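Local coordinates for protein zinc chaperone AztD (Citrobacter koseri, PDB 6CMK) that acts as a periplasmic zinc chaperone, carrying zinc ions and handing one directly to the solute-binding protein AztC of the AztABCD transport system, at residues A226-T231 with G257-L262; L248-T253 with D289-I294; R299-V304 with R352-V357; N163-H168 with S182-D187. All blocks are in the same frame, centred on the assembly; numbering follows the deposited sequence.

Contact 1. Residues A226-T231 with G257-L262; sequences ALSCET and GSTSTL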
loop_
_atom_site.group_PDB
_atom_site.type_symbol
_atom_site.label_atom_id
_atom_site.label_comp_id
_atom_site.label_asym_id
_atom_site.label_seq_id
_atom_site.Cartn_x
_atom_site.Cartn_y
_atom_site.Cartn_z
ATOM N N ALA B 226 10.693 5.493 14.942
ATOM C CA ALA B 226 11.090 6.392 16.016
ATOM C C ALA B 226 11.253 5.645 17.333
ATOM O O ALA B 226 10.448 4.775 17.666
ATOM C CB ALA B 226 10.071 7.514 16.195
ATOM N N LEU B 227 12.304 6.007 18.068
ATOM C CA LEU B 227 12.532 5.573 19.441
ATOM C C LEU B 227 12.663 6.831 20.288
ATOM O O LEU B 227 13.408 7.745 19.927
ATOM C CB LEU B 227 13.801 4.712 19.564
ATOM C CG LEU B 227 13.955 3.516 18.611
ATOM C CD1 LEU B 227 15.325 2.877 18.796
ATOM C CD2 LEU B 227 12.856 2.494 18.830
ATOM N N SER B 228 11.950 6.884 21.403
ATOM C CA SER B 228 11.948 8.081 22.233
ATOM C C SER B 228 12.816 7.889 23.469
ATOM O O SER B 228 12.955 6.782 23.992
ATOM C CB SER B 228 10.523 8.446 22.650
ATOM O OG SER B 228 9.836 7.325 23.156
ATOM N N CYS B 229 13.401 8.989 23.931
ATOM C CA CYS B 229 14.219 8.963 25.133
ATOM C C CYS B 229 14.135 10.332 25.806
ATOM O O CYS B 229 13.276 11.155 25.475
ATOM C CB CYS B 229 15.653 8.557 24.781
ATOM S SG CYS B 229 16.628 9.888 24.125
ATOM N N GLU B 230 15.031 10.572 26.769
ATOM C CA GLU B 230 14.964 11.800 27.560
ATOM C C GLU B 230 15.374 13.044 26.775
ATOM O O GLU B 230 14.961 14.149 27.142
ATOM C CB GLU B 230 15.835 11.651 28.813
ATOM C CG GLU B 230 15.391 10.500 29.706
ATOM C CD GLU B 230 16.361 10.196 30.842
ATOM O OE1 GLU B 230 17.482 10.751 30.861
ATOM O OE2 GLU B 230 15.994 9.390 31.719
ATOM N N THR B 231 16.157 12.906 25.703
ATOM C CA THR B 231 16.635 14.068 24.959
ATOM C C THR B 231 15.875 14.336 23.664
ATOM O O THR B 231 16.001 15.433 23.114
ATOM C CB THR B 231 18.122 13.913 24.614
ATOM O OG1 THR B 231 18.323 12.735 23.819
ATOM C CG2 THR B 231 18.960 13.829 25.877
ATOM N N GLY B 257 9.687 17.862 29.887
ATOM C CA GLY B 257 9.040 16.577 29.740
ATOM C C GLY B 257 9.818 15.717 28.771
ATOM O O GLY B 257 10.830 16.131 28.206
ATOM N N SER B 258 9.331 14.494 28.604
ATOM C CA SER B 258 9.878 13.607 27.586
ATOM C C SER B 258 8.847 12.531 27.291
ATOM O O SER B 258 7.858 12.372 28.010
ATOM C CB SER B 258 11.209 12.979 28.019
ATOM O OG SER B 258 11.017 12.027 29.051
ATOM N N THR B 259 9.101 11.794 26.218
ATOM C CA THR B 259 8.186 10.792 25.700
ATOM C C THR B 259 8.674 9.398 26.070
ATOM O O THR B 259 9.863 9.089 25.914
ATOM C CB THR B 259 8.075 10.912 24.178
ATOM O OG1 THR B 259 7.542 12.200 23.845
ATOM C CG2 THR B 259 7.178 9.820 23.619
ATOM N N SER B 260 7.752 8.557 26.540
ATOM C CA SER B 260 8.041 7.157 26.804
ATOM C C SER B 260 7.136 6.194 26.043
ATOM O O SER B 260 7.328 4.981 26.154
ATOM C CB SER B 260 7.944 6.871 28.310
ATOM O OG SER B 260 6.657 7.175 28.817
ATOM N N THR B 261 6.164 6.687 25.272
ATOM C CA THR B 261 5.277 5.832 24.495
ATOM C C THR B 261 4.936 6.564 23.208
ATOM O O THR B 261 4.651 7.761 23.253
ATOM C CB THR B 261 3.981 5.514 25.259
ATOM O OG1 THR B 261 4.293 5.164 26.611
ATOM C CG2 THR B 261 3.226 4.366 24.599
ATOM N N LEU B 262 4.970 5.847 22.079
ATOM C CA LEU B 262 4.754 6.439 20.763
ATOM C C LEU B 262 3.733 5.658 19.947
ATOM O O LEU B 262 3.609 4.437 20.070
ATOM C CB LEU B 262 6.038 6.485 19.939
ATOM C CG LEU B 262 7.136 7.432 20.380
ATOM C CD1 LEU B 262 8.462 6.969 19.793
ATOM C CD2 LEU B 262 6.811 8.852 19.971
#

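Contact 2. Residues L248-T253 with D289-I294; sequences LPYAKT and DSFRLI. With EDO (1,2-ethanediol), chain K.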
loop_
_atom_site.group_PDB
_atom_site.type_symbol
_atom_site.label_atom_id
_atom_site.label_comp_id
_atom_site.label_asym_id
_atom_site.label_seq_id
_atom_site.Cartn_x
_atom_site.Cartn_y
_atom_site.Cartn_z
ATOM N N LEU B 248 16.628 13.596 16.785
ATOM C CA LEU B 248 15.828 14.809 16.737
ATOM C C LEU B 248 15.548 15.261 18.168
ATOM O O LEU B 248 14.712 14.649 18.852
ATOM C CB LEU B 248 14.523 14.564 15.980
ATOM C CG LEU B 248 13.525 15.726 15.950
ATOM C CD1 LEU B 248 14.138 16.937 15.265
ATOM C CD2 LEU B 248 12.245 15.281 15.257
ATOM N N PRO B 249 16.216 16.287 18.677
ATOM C CA PRO B 249 15.953 16.707 20.059
ATOM C C PRO B 249 14.586 17.351 20.191
ATOM O O PRO B 249 14.064 17.950 19.248
ATOM C CB PRO B 249 17.072 17.711 20.356
ATOM C CG PRO B 249 17.547 18.176 19.037
ATOM C CD PRO B 249 17.277 17.087 18.041
ATOM N N TYR B 250 13.997 17.211 21.382
ATOM C CA TYR B 250 12.749 17.902 21.665
ATOM C C TYR B 250 12.917 19.390 21.401
ATOM O O TYR B 250 13.912 19.999 21.804
ATOM C CB TYR B 250 12.314 17.683 23.117
ATOM C CG TYR B 250 12.021 16.239 23.439
ATOM C CD1 TYR B 250 10.979 15.572 22.816
ATOM C CD2 TYR B 250 12.787 15.540 24.355
ATOM C CE1 TYR B 250 10.707 14.249 23.093
ATOM C CE2 TYR B 250 12.520 14.217 24.644
ATOM C CZ TYR B 250 11.482 13.570 24.010
ATOM O OH TYR B 250 11.211 12.245 24.287
ATOM N N ALA B 251 11.930 19.970 20.719
ATOM C CA ALA B 251 11.923 21.400 20.451
ATOM C C ALA B 251 12.118 22.192 21.735
ATOM O O ALA B 251 11.599 21.832 22.797
ATOM C CB ALA B 251 10.609 21.801 19.782
ATOM N N LYS B 252 12.873 23.287 21.625
ATOM C CA LYS B 252 13.144 24.152 22.762
ATOM C C LYS B 252 11.916 24.945 23.178
ATOM O O LYS B 252 11.897 25.508 24.278
ATOM C CB LYS B 252 14.293 25.096 22.412
ATOM C CG LYS B 252 15.577 24.372 22.035
ATOM C CD LYS B 252 16.197 23.679 23.230
ATOM C CE LYS B 252 16.950 24.672 24.077
ATOM N NZ LYS B 252 17.155 24.178 25.465
ATOM N N THR B 253 10.902 24.998 22.319
ATOM C CA THR B 253 9.626 25.622 22.627
ATOM C C THR B 253 8.732 24.744 23.488
ATOM O O THR B 253 7.674 25.208 23.922
ATOM C CB THR B 253 8.896 25.957 21.331
ATOM O OG1 THR B 253 8.792 24.777 20.525
ATOM C CG2 THR B 253 9.648 27.032 20.564
ATOM N N ASP B 289 9.902 22.321 11.554
ATOM C CA ASP B 289 9.001 22.746 12.628
ATOM C C ASP B 289 8.287 21.503 13.162
ATOM O O ASP B 289 7.101 21.258 12.933
ATOM C CB ASP B 289 8.025 23.800 12.121
ATOM C CG ASP B 289 7.809 24.923 13.114
ATOM O OD1 ASP B 289 7.001 24.745 14.048
ATOM O OD2 ASP B 289 8.459 25.981 12.969
ATOM N N SER B 290 9.051 20.701 13.902
ATOM C CA SER B 290 8.699 19.299 14.060
ATOM C C SER B 290 7.658 19.045 15.146
ATOM O O SER B 290 6.928 18.060 15.036
ATOM C CB SER B 290 9.959 18.476 14.348
ATOM O OG SER B 290 10.902 18.623 13.301
ATOM N N PHE B 291 7.553 19.888 16.185
ATOM C CA PHE B 291 6.827 19.508 17.400
ATOM C C PHE B 291 5.668 20.447 17.717
ATOM O O PHE B 291 5.808 21.671 17.645
ATOM C CB PHE B 291 7.733 19.504 18.617
ATOM C CG PHE B 291 8.829 18.485 18.574
ATOM C CD1 PHE B 291 8.689 17.275 19.227
ATOM C CD2 PHE B 291 10.008 18.753 17.921
ATOM C CE1 PHE B 291 9.705 16.342 19.215
ATOM C CE2 PHE B 291 11.030 17.825 17.900
ATOM C CZ PHE B 291 10.881 16.619 18.544
ATOM N N ARG B 292 4.546 19.863 18.143
ATOM C CA ARG B 292 3.431 20.618 18.702
ATOM C C ARG B 292 2.899 19.913 19.942
ATOM O O ARG B 292 2.696 18.697 19.936
ATOM C CB ARG B 292 2.297 20.780 17.692
ATOM C CG ARG B 292 2.651 21.665 16.513
ATOM C CD ARG B 292 2.767 23.121 16.942
ATOM N NE ARG B 292 3.037 24.012 15.817
ATOM C CZ ARG B 292 4.251 24.337 15.382
ATOM N NH1 ARG B 292 5.336 23.846 15.970
ATOM N NH2 ARG B 292 4.383 25.156 14.348
ATOM N N LEU B 293 2.636 20.696 20.982
ATOM C CA LEU B 293 2.131 20.195 22.257
ATOM C C LEU B 293 0.612 20.311 22.302
ATOM O O LEU B 293 0.057 21.356 21.952
ATOM C CB LEU B 293 2.739 20.997 23.408
ATOM C CG LEU B 293 2.318 20.633 24.836
ATOM C CD1 LEU B 293 3.074 19.412 25.308
ATOM C CD2 LEU B 293 2.537 21.812 25.781
ATOM N N ILE B 294 -0.060 19.248 22.748
ATOM C CA ILE B 294 -1.483 19.318 23.079
ATOM C C ILE B 294 -1.652 19.000 24.558
ATOM O O ILE B 294 -1.172 17.967 25.043
ATOM C CB ILE B 294 -2.346 18.374 22.223
ATOM C CG1 ILE B 294 -2.249 18.768 20.752
ATOM C CG2 ILE B 294 -3.804 18.413 22.708
ATOM C CD1 ILE B 294 -2.995 17.858 19.819
HETATM C C1 EDO K . 13.708 21.186 26.059
HETATM O O1 EDO K . 12.827 20.950 24.956
HETATM C C2 EDO K . 14.502 19.919 26.354
HETATM O O2 EDO K . 14.365 19.582 27.739
HETATM O O HOH W 1 6.554 23.065 20.266
#

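Contact 3. Residues R299-V304 with R352-V357; sequences RRVHFV and RPRIAV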
loop_
_atom_site.group_PDB
_atom_site.type_symbol
_atom_site.label_atom_id
_atom_site.label_comp_id
_atom_site.label_asym_id
_atom_site.label_seq_id
_atom_site.Cartn_x
_atom_site.Cartn_y
_atom_site.Cartn_z
ATOM N N ARG B 299 -5.818 12.938 32.491
ATOM C CA ARG B 299 -4.674 12.100 32.142
ATOM C C ARG B 299 -5.008 11.101 31.041
ATOM O O ARG B 299 -6.130 10.598 30.929
ATOM C CB ARG B 299 -4.169 11.370 33.384
ATOM C CG ARG B 299 -3.334 12.267 34.269
ATOM C CD ARG B 299 -3.097 11.661 35.631
ATOM N NE ARG B 299 -4.321 11.607 36.415
ATOM C CZ ARG B 299 -4.405 11.070 37.627
ATOM N NH1 ARG B 299 -3.329 10.534 38.189
ATOM N NH2 ARG B 299 -5.566 11.067 38.273
ATOM N N ARG B 300 -3.996 10.816 30.231
ATOM C CA ARG B 300 -4.136 9.925 29.085
ATOM C C ARG B 300 -4.212 8.464 29.519
ATOM O O ARG B 300 -3.407 8.000 30.338
ATOM C CB ARG B 300 -2.953 10.140 28.146
ATOM C CG ARG B 300 -2.964 9.304 26.899
ATOM C CD ARG B 300 -1.712 9.572 26.086
ATOM N NE ARG B 300 -0.598 8.962 26.785
ATOM C CZ ARG B 300 -0.297 7.673 26.713
ATOM N NH1 ARG B 300 -0.994 6.866 25.916
ATOM N NH2 ARG B 300 0.709 7.195 27.425
ATOM N N VAL B 301 -5.188 7.742 28.973
ATOM C CA VAL B 301 -5.313 6.301 29.154
ATOM C C VAL B 301 -4.727 5.534 27.971
ATOM O O VAL B 301 -4.033 4.532 28.155
ATOM C CB VAL B 301 -6.798 5.925 29.367
ATOM C CG1 VAL B 301 -6.987 4.400 29.366
ATOM C CG2 VAL B 301 -7.335 6.533 30.669
ATOM N N HIS B 302 -5.007 5.988 26.752
ATOM C CA HIS B 302 -4.599 5.268 25.550
ATOM C C HIS B 302 -4.676 6.210 24.357
ATOM O O HIS B 302 -5.405 7.199 24.387
ATOM C CB HIS B 302 -5.496 4.044 25.325
ATOM C CG HIS B 302 -4.980 3.094 24.290
ATOM N ND1 HIS B 302 -5.762 2.620 23.258
ATOM C CD2 HIS B 302 -3.755 2.539 24.126
ATOM C CE1 HIS B 302 -5.041 1.796 22.512
ATOM N NE2 HIS B 302 -3.820 1.732 23.019
ATOM N N PHE B 303 -3.910 5.914 23.307
ATOM C CA PHE B 303 -4.131 6.618 22.054
ATOM C C PHE B 303 -3.826 5.703 20.873
ATOM O O PHE B 303 -3.116 4.701 20.999
ATOM C CB PHE B 303 -3.353 7.957 21.974
ATOM C CG PHE B 303 -1.857 7.907 22.300
ATOM C CD1 PHE B 303 -1.114 6.739 22.307
ATOM C CD2 PHE B 303 -1.214 9.102 22.613
ATOM C CE1 PHE B 303 0.249 6.771 22.604
ATOM C CE2 PHE B 303 0.131 9.144 22.912
ATOM C CZ PHE B 303 0.868 7.978 22.906
ATOM N N VAL B 304 -4.442 6.033 19.731
ATOM C CA VAL B 304 -4.239 5.308 18.476
ATOM C C VAL B 304 -4.435 6.287 17.332
ATOM O O VAL B 304 -5.108 7.312 17.473
ATOM C CB VAL B 304 -5.206 4.110 18.271
ATOM C CG1 VAL B 304 -5.149 3.100 19.417
ATOM C CG2 VAL B 304 -6.651 4.595 18.053
ATOM N N ARG B 352 -8.311 -0.790 31.956
ATOM C CA ARG B 352 -8.775 0.470 31.403
ATOM C C ARG B 352 -9.073 0.342 29.922
ATOM O O ARG B 352 -8.559 -0.553 29.247
ATOM C CB ARG B 352 -7.765 1.597 31.637
ATOM C CG ARG B 352 -7.469 1.774 33.105
ATOM C CD ARG B 352 -7.098 3.194 33.462
ATOM N NE ARG B 352 -6.703 3.254 34.863
ATOM C CZ ARG B 352 -5.561 2.759 35.326
ATOM N NH1 ARG B 352 -4.695 2.178 34.499
ATOM N NH2 ARG B 352 -5.281 2.843 36.616
ATOM N N PRO B 353 -9.897 1.241 29.391
ATOM C CA PRO B 353 -10.250 1.200 27.966
ATOM C C PRO B 353 -9.056 1.254 27.020
ATOM O O PRO B 353 -8.023 1.864 27.306
ATOM C CB PRO B 353 -11.137 2.435 27.810
ATOM C CG PRO B 353 -11.817 2.528 29.140
ATOM C CD PRO B 353 -10.732 2.208 30.126
ATOM N N ARG B 354 -9.237 0.614 25.861
ATOM C CA ARG B 354 -8.310 0.664 24.737
ATOM C C ARG B 354 -9.116 0.935 23.472
ATOM O O ARG B 354 -10.270 0.503 23.358
ATOM C CB ARG B 354 -7.515 -0.654 24.603
ATOM C CG ARG B 354 -6.628 -0.981 25.826
ATOM C CD ARG B 354 -5.499 0.031 25.880
ATOM N NE ARG B 354 -4.504 -0.215 26.921
ATOM C CZ ARG B 354 -4.471 0.377 28.107
ATOM N NH1 ARG B 354 -5.402 1.254 28.455
ATOM N NH2 ARG B 354 -3.491 0.083 28.954
ATOM N N ILE B 355 -8.502 1.672 22.533
ATOM C CA ILE B 355 -9.131 2.114 21.288
ATOM C C ILE B 355 -8.626 1.271 20.121
ATOM O O ILE B 355 -7.425 0.992 20.017
ATOM C CB ILE B 355 -8.829 3.598 20.988
ATOM C CG1 ILE B 355 -8.920 4.512 22.216
ATOM C CG2 ILE B 355 -9.743 4.096 19.886
ATOM C CD1 ILE B 355 -8.187 5.850 21.983
ATOM N N ALA B 356 -9.531 0.911 19.211
ATOM C CA ALA B 356 -9.163 0.437 17.878
ATOM C C ALA B 356 -10.038 1.116 16.833
ATOM O O ALA B 356 -11.099 1.654 17.137
ATOM C CB ALA B 356 -9.302 -1.088 17.740
ATOM N N VAL B 357 -9.582 1.077 15.578
ATOM C CA VAL B 357 -10.331 1.646 14.459
ATOM C C VAL B 357 -10.472 0.589 13.373
ATOM O O VAL B 357 -9.487 -0.052 13.000
ATOM C CB VAL B 357 -9.646 2.899 13.881
ATOM C CG1 VAL B 357 -10.523 3.517 12.789
ATOM C CG2 VAL B 357 -9.363 3.923 14.968
HETATM O O HOH W 2 -4.137 2.707 30.626
#

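Contact 4. Residues N163-H168 with S182-D187; sequences NVVAPH and SIPNPD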
loop_
_atom_site.group_PDB
_atom_site.type_symbol
_atom_site.label_atom_id
_atom_site.label_comp_id
_atom_site.label_asym_id
_atom_site.label_seq_id
_atom_site.Cartn_x
_atom_site.Cartn_y
_atom_site.Cartn_z
ATOM N N ASN B 163 22.067 -11.234 19.484
ATOM C CA ASN B 163 22.505 -10.911 20.834
ATOM C C ASN B 163 22.321 -9.425 21.117
ATOM O O ASN B 163 22.634 -8.575 20.281
ATOM C CB ASN B 163 23.972 -11.307 21.008
ATOM C CG ASN B 163 24.466 -11.120 22.426
ATOM O OD1 ASN B 163 24.944 -10.050 22.788
ATOM N ND2 ASN B 163 24.360 -12.171 23.234
ATOM N N VAL B 164 21.815 -9.115 22.310
ATOM C CA VAL B 164 21.578 -7.741 22.731
ATOM C C VAL B 164 22.392 -7.395 23.978
ATOM O O VAL B 164 22.075 -6.438 24.682
ATOM C CB VAL B 164 20.072 -7.478 22.934
ATOM C CG1 VAL B 164 19.341 -7.671 21.616
ATOM C CG2 VAL B 164 19.487 -8.406 23.985
ATOM N N VAL B 165 23.436 -8.195 24.246
ATOM C CA VAL B 165 24.516 -7.923 25.195
ATOM C C VAL B 165 24.095 -8.337 26.600
ATOM O O VAL B 165 24.771 -9.147 27.248
ATOM C CB VAL B 165 24.969 -6.450 25.155
ATOM C CG1 VAL B 165 25.987 -6.179 26.262
ATOM C CG2 VAL B 165 25.599 -6.122 23.812
ATOM N N ALA B 166 22.989 -7.781 27.091
ATOM C CA ALA B 166 22.523 -8.123 28.419
ATOM C C ALA B 166 21.007 -8.014 28.450
ATOM O O ALA B 166 20.444 -7.119 27.800
ATOM C CB ALA B 166 23.126 -7.224 29.500
ATOM N N PRO B 167 20.326 -8.900 29.173
ATOM C CA PRO B 167 18.871 -8.773 29.309
ATOM C C PRO B 167 18.479 -7.407 29.851
ATOM O O PRO B 167 18.997 -6.949 30.871
ATOM C CB PRO B 167 18.510 -9.897 30.289
ATOM C CG PRO B 167 19.600 -10.887 30.149
ATOM C CD PRO B 167 20.837 -10.105 29.854
ATOM N N HIS B 168 17.563 -6.746 29.151
ATOM C CA HIS B 168 17.010 -5.491 29.638
ATOM C C HIS B 168 15.658 -5.284 28.980
ATOM O O HIS B 168 15.276 -6.019 28.066
ATOM C CB HIS B 168 17.954 -4.310 29.373
ATOM C CG HIS B 168 18.196 -4.018 27.922
ATOM N ND1 HIS B 168 19.089 -4.737 27.157
ATOM C CD2 HIS B 168 17.700 -3.053 27.113
ATOM C CE1 HIS B 168 19.118 -4.240 25.933
ATOM N NE2 HIS B 168 18.284 -3.219 25.879
ATOM N N SER B 182 18.319 -1.650 21.249
ATOM C CA SER B 182 18.649 -0.791 22.365
ATOM C C SER B 182 19.886 -1.317 23.081
ATOM O O SER B 182 20.194 -2.511 23.047
ATOM C CB SER B 182 17.464 -0.723 23.315
ATOM O OG SER B 182 17.077 -2.024 23.702
ATOM N N ILE B 183 20.592 -0.402 23.726
ATOM C CA ILE B 183 21.861 -0.671 24.398
ATOM C C ILE B 183 21.585 -0.736 25.894
ATOM O O ILE B 183 21.046 0.228 26.448
ATOM C CB ILE B 183 22.890 0.425 24.082
ATOM C CG1 ILE B 183 23.172 0.479 22.571
ATOM C CG2 ILE B 183 24.168 0.221 24.887
ATOM C CD1 ILE B 183 23.847 1.764 22.144
ATOM N N PRO B 184 21.923 -1.823 26.590
ATOM C CA PRO B 184 21.648 -1.862 28.031
ATOM C C PRO B 184 22.522 -0.866 28.773
ATOM O O PRO B 184 23.646 -0.557 28.365
ATOM C CB PRO B 184 21.996 -3.302 28.426
ATOM C CG PRO B 184 23.020 -3.728 27.401
ATOM C CD PRO B 184 22.600 -3.048 26.120
ATOM N N ASN B 185 21.993 -0.367 29.882
ATOM C CA ASN B 185 22.770 0.487 30.761
ATOM C C ASN B 185 23.967 -0.303 31.271
ATOM O O ASN B 185 23.779 -1.375 31.865
ATOM C CB ASN B 185 21.906 0.975 31.919
ATOM C CG ASN B 185 22.661 1.883 32.871
ATOM O OD1 ASN B 185 23.738 1.548 33.352
ATOM N ND2 ASN B 185 22.088 3.051 33.142
ATOM N N PRO B 186 25.200 0.159 31.042
ATOM C CA PRO B 186 26.368 -0.688 31.328
ATOM C C PRO B 186 26.664 -0.859 32.805
ATOM O O PRO B 186 27.480 -1.725 33.149
ATOM C CB PRO B 186 27.511 0.044 30.614
ATOM C CG PRO B 186 27.059 1.458 30.515
ATOM C CD PRO B 186 25.567 1.384 30.309
ATOM N N ASP B 187 26.040 -0.074 33.684
ATOM C CA ASP B 187 26.285 -0.175 35.119
ATOM C C ASP B 187 25.189 -0.926 35.859
ATOM O O ASP B 187 25.450 -1.501 36.919
ATOM C CB ASP B 187 26.434 1.223 35.728
ATOM C CG ASP B 187 27.535 2.030 35.067
ATOM O OD1 ASP B 187 28.633 1.474 34.855
ATOM O OD2 ASP B 187 27.295 3.215 34.748
HETATM O O HOH W 3 22.266 -4.347 22.675
#

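Contact 1. Residues A226-T231 with G257-L262
Ser228 and Leu262 meet where the end of strand 224-228 passes the linker 257-262, and most of what joins the two runs is van der Waals packing. Leu262 supplies its apolar part: CD1 lies 4.0 Å from Ala226 CB, and the same methyl rests 3.6 Å from Ala226 O and 3.7 Å from Ser228 OG. One branch of the leucine thus spans two residues on the same side of the strand. A little further along, Thr259 has OG1 beside its backbone N (chi1 -62°) and CG2 anti to it, which brings Thr259 CG2 within 3.7 Å of Ser228 CB. At the more open end Ser258 CB packs 3.8 Å from Cys229 O and against the backbone of Glu230.

Polar groups here are mostly satisfied from outside the pair. Ser228 OG stands 3.3 Å from Thr259 O, but its hydrogen-bond partner is the carbonyl oxygen of His216. Thr259 OG1 likewise turns to Asn274 O. The two segments are drawn together indirectly by Tyr250, whose hydroxyl bonds to both Cys229 O and Thr259 N.

A covalent link adds to this: the side chain of Cys229 points away from the linker and forms a disulfide with Cys212.

The linker also serves a metal site. Ser260 O accepts a hydrogen bond from ND1 of His216, one of the three histidines at a high-affinity zinc site, which makes this carbonyl a second-shell group that probably helps orient the imidazole. This packing of a blade's strand end against the linker to the next blade, beside a zinc site, belongs to the beta-propeller fold.

Contact 2. Residues L248-T253 with D289-I294
Phe291 reaches across from one propeller blade to the next and is received by residues 248-251, at the end of the outermost strand 244-249 and in the turn just after it. Tyr250 CA lies over one face of its ring, 4.3 Å from the centroid and 26° off the normal, in a CH-pi contact; Ala251 N sits over the same ring, 3.6 Å from Phe291 CD2. Leu248 and Phe291 extend toward each other, Leu248 CG 3.8 Å from Phe291 CE2, while Ala251 CB lies 3.6 Å from Phe291 CD2. Tyr250 slants past Phe291, its CD1 3.9 Å from Phe291 CE1.

Behind this first shell, Val283 on strand 279-283 touches both Leu248 and Phe291, extending the apolar cluster into the second blade. Ser290, beside Leu248, has its hydroxyl bonded to Glu287 O. An ethanediol molecule, probably from the crystallisation liquor, donates to Ala251 O.

Farther out, Arg292 curls back toward the residues before its strand and grips OD1 of the poorly ordered Asp289 with both terminal nitrogens. Phe291 O takes two bonds: one from Arg292 NH1 at 2.8 Å, the other from a water, 3.1 Å away, which also bonds Thr253 OG1.

Contact 3. Residues R299-V304 with R352-V357
His302 and Arg354 come together through complementary torsions: the imidazole CG stands anti to its backbone N (chi1 -168°), which sends the ring across to the other strand, and the arginine bends at chi2 (-69°), laying its CD over the ring. CD lies above the centre of the imidazole, 3.5 Å from the centroid, in a CH-pi contact. At the ring edge Ile355 N donates to His302 ND1, 3.0 Å away and almost straight at 171°, though tilted somewhat from the ring plane. ND1 therefore acts as an acceptor here, and the nearby arginine would probably disfavour a charged imidazole.

The guanidinium is steadied from its own segment, Arg354 NH1 donating to Pro353 O at 2.9 Å, and a water links NH1 to Val301 O. Apolar contacts flank this polar centre. Val301 CG1 packs 3.7 Å from Arg352 CB, and Val304 CG2 meets Ile355 CG2 at 3.6 Å. The other valine methyl makes a close methyl-carbonyl contact, Val304 CG1 lying 3.2 Å from Ile355 O.

Val301 and His302 both face Phe316, forming a classic beta bulge that lets two consecutive residues point toward segment 352-357. Strands 300-305 and 355-358 each begin the sheet of a separate blade; Phe316 of strand 312-317 touches Val301, Pro353 and Ile355, while strand 392-403 lies against Arg354 and Ala356.

Contact 4. Residues N163-H168 with S182-D187
His168 and Ser182 meet through their side chains where the loop leaving strand 160-163, the last strand of one propeller blade, packs on the end of strand 178-183 of the next; His168 NE2 and Ser182 OG share a hydrogen bond, 2.8 Å long. CG of His168, the residue just before zinc-binding His169, stands between its backbone N and carbonyl carbon (chi1 64°), turning the ring's edge back toward its own loop. There His168 ND1 donates to Ala166 O, 2.8 Å away and nearly straight at 168°, close to the ring plane.

Pro184 packs over one face of this ring, its CB 3.5 Å from His168 ND1 and its CA above the centre. The far end of the pyrrolidine is met by the loop, Val165 CG1 lying 4.0 Å and Ala166 CB 4.1 Å from Pro184 CG, with the valine crossing the proline at about a right angle. The turn is shaped in part by Asn163 OD1, which accepts from Val165 N in an Asx turn. A water donates to both Val164 O and Ser182 O.

Trp137 meets His168 edge-to-face. With ND1 donating to a carbonyl and NE2 bonded to a hydroxyl that Val171 N also bonds, the imidazole's rotation is probably set at both nitrogens.

All four contacts join neighbouring parts of the propeller, contact 4 over the shortest span of sequence, yet their character changes with position. Contacts 2 and 4 lie far from the chain centre, but contact 4, like 1 and 3, is largely buried and contact 2 only partly. Contacts 1 and 2 both join the 218-249 blade to the 262-295 blade or the linker leading to it; they touch through Tyr250, and their segments alternate along the sequence. Contact 3, nearest the centre, meets contact 1 through Phe303, which packs on Thr261. Contact 4 stands apart, closing before the others begin. Aromatic and aliphatic packing dominates contact 2, histidine hydrogen bonds mark contacts 3 and 4, and contacts 1 and 4 lie closest to zinc-ligand residues.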